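Local coordinates for protein lipolytic enzyme (Clostridium thermocellum, PDB 2VPT) that probably removes acetyl groups from xylan as the catalytic domain of a cellulosomal family 3 carbohydrate esterase, at residues K7-G12 / D59-S64. Sequence-based numbering, arbitrary orientation.
Sequences KIMPVG and DHEGHS. With CA (calcium ion), chain B.
Pro-10, Val-11 and Gly-12 run parallel to His-60, Glu-61 and Gly-62 as neighbouring strands of the central sheet, their axes 26° apart and laced by three backbone hydrogen bonds: Glu-61 N to Pro-10 O (2.8 Å), Gly-12 N to Glu-61 O (3.2 Å) and His-63 N to Gly-12 O (2.8 Å). Val-11 CA adds a C-H...O contact to the same Glu-61 carbonyl.

On the face that carries Val-11 and Glu-61, Met-9, a selenomethionine, reaches across to the second strand. With CG anti to the backbone N (chi1 -173°) and the chain bent only at chi3, Met-9 SE lies 3.9 Å from Glu-61 CG, the two side chains passing at a slant. Glu-61 meets it through CG; a bend at chi2 turns the carboxylate away from strand 7-12, and OE2 accepts a hydrogen bond from Ser-47 N. Helix 68-82 packs over this face, His-82 touching both Met-9 and Glu-61.

Across the sheet, Pro-10 CG sits 4.1 Å from His-60 CB, the ring and the side chain at about a right angle. The imidazole itself leads away from strand 7-12. With CG between the backbone N and the carbonyl carbon (chi1 64°), it lies alongside its own strand, where ND1 takes the N-H of Gly-62 in the ring plane at 2.9 Å, while NE2 bonds to Ser-50 OG.

At the start of the second strand, Asp-59 OD2 binds the calcium ion at 2.4 Å, with ligands that include Asp-43, Asp-57, Phe-44 O and two waters, and OD1 pairs with Arg-49. Chemically, then, backbone hydrogen bonds hold the strands and carbon atoms meet beside them, while both carboxylates are engaged away from strand 7-12; one short parallel pairing in this SGNH-type hydrolase ties strand 5-12 to strand 59-62, whose first residue helps hold the calcium.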
loop_
_atom_site.group_PDB
_atom_site.type_symbol
_atom_site.label_atom_id
_atom_site.label_comp_id
_atom_site.label_asym_id
_atom_site.label_seq_id
_atom_site.Cartn_x
_atom_site.Cartn_y
_atom_site.Cartn_z
ATOM N N LYS A 7 -21.804 0.454 -3.283
ATOM C CA LYS A 7 -20.422 0.807 -3.631
ATOM C C LYS A 7 -19.954 1.916 -2.700
ATOM O O LYS A 7 -20.561 2.994 -2.642
ATOM C CB LYS A 7 -20.309 1.276 -5.077
ATOM C CG LYS A 7 -20.518 0.164 -6.103
ATOM C CD LYS A 7 -20.374 0.671 -7.527
ATOM C CE LYS A 7 -20.383 -0.475 -8.530
ATOM N NZ LYS A 7 -20.110 -0.022 -9.930
ATOM N N ILE A 8 -18.891 1.639 -1.957
ATOM C CA ILE A 8 -18.332 2.558 -0.988
ATOM C C ILE A 8 -16.896 2.864 -1.381
ATOM O O ILE A 8 -16.110 1.946 -1.581
ATOM C CB ILE A 8 -18.331 1.977 0.439
ATOM C CG1 ILE A 8 -19.753 1.586 0.878
ATOM C CG2 ILE A 8 -17.709 3.001 1.390
ATOM C CD1 ILE A 8 -19.849 0.913 2.249
HETATM N N MSE A 9 -16.559 4.146 -1.513
HETATM C CA MSE A 9 -15.201 4.554 -1.835
HETATM C C MSE A 9 -14.517 5.120 -0.598
HETATM O O MSE A 9 -14.839 6.231 -0.160
HETATM C CB MSE A 9 -15.195 5.604 -2.930
HETATM C CG MSE A 9 -13.779 5.929 -3.400
HETATM SE SE MSE A 9 -13.724 7.314 -4.721
HETATM C CE MSE A 9 -13.976 6.573 -5.601
ATOM N N PRO A 10 -13.559 4.372 -0.030
ATOM C CA PRO A 10 -12.752 4.935 1.058
ATOM C C PRO A 10 -11.705 5.894 0.505
ATOM O O PRO A 10 -10.852 5.482 -0.267
ATOM C CB PRO A 10 -12.085 3.696 1.688
ATOM C CG PRO A 10 -12.779 2.523 1.084
ATOM C CD PRO A 10 -13.203 2.960 -0.277
ATOM N N VAL A 11 -11.791 7.162 0.890
ATOM C CA VAL A 11 -10.901 8.211 0.393
ATOM C C VAL A 11 -10.115 8.755 1.584
ATOM O O VAL A 11 -10.697 9.160 2.585
ATOM C CB VAL A 11 -11.680 9.365 -0.260
ATOM C CG1 VAL A 11 -10.727 10.469 -0.691
ATOM C CG2 VAL A 11 -12.471 8.867 -1.419
ATOM N N GLY A 12 -8.791 8.782 1.497
ATOM C CA GLY A 12 -8.028 9.338 2.586
ATOM C C GLY A 12 -6.545 9.300 2.358
ATOM O O GLY A 12 -6.065 9.256 1.204
ATOM N N ASP A 59 -9.980 -2.910 -2.695
ATOM C CA ASP A 59 -9.983 -1.661 -3.454
ATOM C C ASP A 59 -10.212 -0.452 -2.561
ATOM O O ASP A 59 -10.993 -0.508 -1.615
ATOM C CB ASP A 59 -11.071 -1.691 -4.519
ATOM C CG ASP A 59 -10.982 -2.915 -5.399
ATOM O OD1 ASP A 59 -9.876 -3.240 -5.886
ATOM O OD2 ASP A 59 -12.031 -3.567 -5.589
ATOM N N HIS A 60 -9.541 0.653 -2.870
ATOM C CA HIS A 60 -9.721 1.877 -2.077
ATOM C C HIS A 60 -9.108 3.085 -2.785
ATOM O O HIS A 60 -8.486 2.951 -3.838
ATOM C CB HIS A 60 -9.117 1.722 -0.682
ATOM C CG HIS A 60 -7.635 1.519 -0.668
ATOM N ND1 HIS A 60 -6.736 2.569 -0.685
ATOM C CD2 HIS A 60 -6.890 0.388 -0.632
ATOM C CE1 HIS A 60 -5.503 2.087 -0.654
ATOM N NE2 HIS A 60 -5.569 0.764 -0.618
ATOM N N GLU A 61 -9.291 4.269 -2.186
ATOM C CA GLU A 61 -8.616 5.508 -2.636
ATOM C C GLU A 61 -7.924 6.195 -1.457
ATOM O O GLU A 61 -8.048 7.416 -1.248
ATOM C CB GLU A 61 -9.572 6.483 -3.326
ATOM C CG GLU A 61 -9.982 6.121 -4.724
ATOM C CD GLU A 61 -8.896 6.105 -5.778
ATOM O OE1 GLU A 61 -7.707 6.494 -5.590
ATOM O OE2 GLU A 61 -9.226 5.584 -6.848
ATOM N N GLY A 62 -7.183 5.402 -0.694
ATOM C CA GLY A 62 -6.292 5.895 0.340
ATOM C C GLY A 62 -4.917 6.123 -0.245
ATOM O O GLY A 62 -4.370 5.248 -0.919
ATOM N N HIS A 63 -4.363 7.308 0.012
ATOM C CA HIS A 63 -3.072 7.719 -0.526
ATOM C C HIS A 63 -2.173 8.254 0.576
ATOM O O HIS A 63 -2.342 9.388 1.030
ATOM C CB HIS A 63 -3.294 8.799 -1.589
ATOM C CG HIS A 63 -3.963 8.284 -2.815
ATOM N ND1 HIS A 63 -5.331 8.139 -2.952
ATOM C CD2 HIS A 63 -3.422 7.794 -3.951
ATOM C CE1 HIS A 63 -5.586 7.582 -4.126
ATOM N NE2 HIS A 63 -4.447 7.404 -4.762
ATOM N N SER A 64 -1.243 7.425 1.038
ATOM C CA SER A 64 -0.292 7.824 2.051
ATOM C C SER A 64 0.421 9.098 1.622
ATOM O O SER A 64 0.867 9.213 0.489
ATOM C CB SER A 64 0.730 6.717 2.292
ATOM O OG SER A 64 0.083 5.550 2.763
HETATM CA CA CA B . -14.297 -3.830 -4.921
HETATM O O HOH W 1 -14.167 -6.015 -5.689
HETATM O O HOH W 2 -14.307 -2.954 -7.152
#